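Local coordinates for protein peptide methionine sulfoxide reductase MsrA (Treponema denticola ATCC 35405, PDB 5FA9) that probably repairs oxidised proteins by reducing both the S and R forms of methionine sulfoxide back to methionine, as a fused MsrA-MsrB enzyme, at residues B[199-202]-B[203-206]. The protein carries 2 engineered substitutions. Sequence-based numbering, arbitrary orientation.
Sequences SEYD and KFDA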
loop_
_atom_site.group_PDB
_atom_site.type_symbol
_atom_site.label_atom_id
_atom_site.label_comp_id
_atom_site.label_asym_id
_atom_site.label_seq_id
_atom_site.Cartn_x
_atom_site.Cartn_y
_atom_site.Cartn_z
ATOM N N SER B 199 30.357 9.307 19.525
ATOM C CA SER B 199 29.169 9.777 20.229
ATOM C C SER B 199 28.642 8.737 21.210
ATOM O O SER B 199 28.683 7.536 20.942
ATOM C CB SER B 199 28.069 10.153 19.236
ATOM O OG SER B 199 26.902 10.579 19.917
ATOM N N GLU B 200 28.143 9.212 22.346
ATOM C CA GLU B 200 27.547 8.343 23.352
ATOM C C GLU B 200 26.244 7.727 22.850
ATOM O O GLU B 200 25.793 6.701 23.358
ATOM C CB GLU B 200 27.298 9.123 24.645
ATOM C CG GLU B 200 26.327 10.285 24.485
ATOM C CD GLU B 200 26.113 11.056 25.774
ATOM O OE1 GLU B 200 25.698 10.440 26.777
ATOM O OE2 GLU B 200 26.361 12.280 25.782
ATOM N N TYR B 201 25.646 8.363 21.848
ATOM C CA TYR B 201 24.374 7.915 21.293
ATOM C C TYR B 201 24.550 6.888 20.177
ATOM O O TYR B 201 23.571 6.443 19.582
ATOM C CB TYR B 201 23.572 9.110 20.776
ATOM C CG TYR B 201 23.155 10.081 21.857
ATOM C CD1 TYR B 201 22.932 9.649 23.158
ATOM C CD2 TYR B 201 22.985 11.431 21.578
ATOM C CE1 TYR B 201 22.551 10.533 24.150
ATOM C CE2 TYR B 201 22.602 12.323 22.563
ATOM C CZ TYR B 201 22.387 11.869 23.847
ATOM O OH TYR B 201 22.007 12.751 24.832
ATOM N N ASP B 202 25.793 6.513 19.894
ATOM C CA ASP B 202 26.063 5.530 18.848
ATOM C C ASP B 202 25.583 4.143 19.266
ATOM O O ASP B 202 24.634 3.609 18.689
ATOM C CB ASP B 202 27.554 5.495 18.513
ATOM C CG ASP B 202 27.876 4.520 17.397
ATOM O OD1 ASP B 202 27.103 4.460 16.418
ATOM O OD2 ASP B 202 28.902 3.815 17.498
ATOM N N LYS B 203 26.238 3.563 20.265
ATOM C CA LYS B 203 25.779 2.306 20.841
ATOM C C LYS B 203 24.834 2.606 21.998
ATOM O O LYS B 203 25.242 2.631 23.160
ATOM C CB LYS B 203 26.960 1.456 21.313
ATOM C CG LYS B 203 28.064 1.297 20.278
ATOM C CD LYS B 203 27.540 0.667 18.998
ATOM C CE LYS B 203 28.631 0.574 17.943
ATOM N NZ LYS B 203 28.071 0.426 16.572
ATOM N N PHE B 204 23.567 2.830 21.667
ATOM C CA PHE B 204 22.587 3.306 22.635
ATOM C C PHE B 204 21.176 2.904 22.199
ATOM O O PHE B 204 20.802 3.102 21.040
ATOM C CB PHE B 204 22.704 4.826 22.780
ATOM C CG PHE B 204 21.985 5.387 23.971
ATOM C CD1 PHE B 204 22.597 5.420 25.213
ATOM C CD2 PHE B 204 20.707 5.900 23.846
ATOM C CE1 PHE B 204 21.941 5.942 26.311
ATOM C CE2 PHE B 204 20.046 6.426 24.939
ATOM C CZ PHE B 204 20.664 6.446 26.173
ATOM N N ASP B 205 20.395 2.342 23.119
ATOM C CA ASP B 205 19.109 1.753 22.755
ATOM C C ASP B 205 18.035 2.015 23.821
ATOM O O ASP B 205 16.993 1.357 23.840
ATOM C CB ASP B 205 19.265 0.247 22.511
ATOM C CG ASP B 205 18.057 -0.364 21.814
ATOM O OD1 ASP B 205 17.458 0.313 20.954
ATOM O OD2 ASP B 205 17.709 -1.524 22.130
ATOM N N ALA B 206 18.258 2.970 24.697
ATOM C CA ALA B 206 17.280 3.283 25.706
ATOM C C ALA B 206 16.042 3.887 25.077
ATOM O O ALA B 206 16.108 4.433 24.021
ATOM C CB ALA B 206 17.873 4.202 26.758
HETATM O O HOH W 1 29.045 5.109 21.500
#
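Tyr201 turns the edge of its ring toward one face of the Phe204 ring, a T-shaped pair with centroids 5.7 Å apart and planes inclined at 62°. Tyr201 CD1 lies over that face, 4.4 Å from Phe204 CD2. Phe204 points its CB toward the turn, 3.7 Å from Tyr201 O, and with CG anti to the backbone N (chi1 -166°) the ring meets Tyr201. Asp202 is the buried residue of the contact; the exposed Lys203 chain runs alongside it, pointing the same way, and makes the looser side, facing solvent. The lysine chain bends at chi2 (-58°) and lays CE 3.3 Å from Asp202 OD2, while NZ makes only a long salt bridge of 3.6 Å to that same oxygen; Asp227 is a second acidic partner for NZ.

Residues 199-202 form a type I beta turn. It is closed by Asp202 N to Ser199 O, and an ST turn adds Tyr201 N to Ser199 OG at 3.2 Å. A water donates to Ser199 O and weakly accepts from Lys203 N.

Within the SelR (MsrB) part of the fusion, this loop links helix 182-190 to strand 208-212. Lys225 NZ, at the start of strand 225-226, hydrogen-bonds to Tyr201 O and Phe204 O. Phe293 gives its backbone N to Tyr201 OH and its ring, edge-to-face, to Phe204, so the aromatic pair packs against strand 291-295.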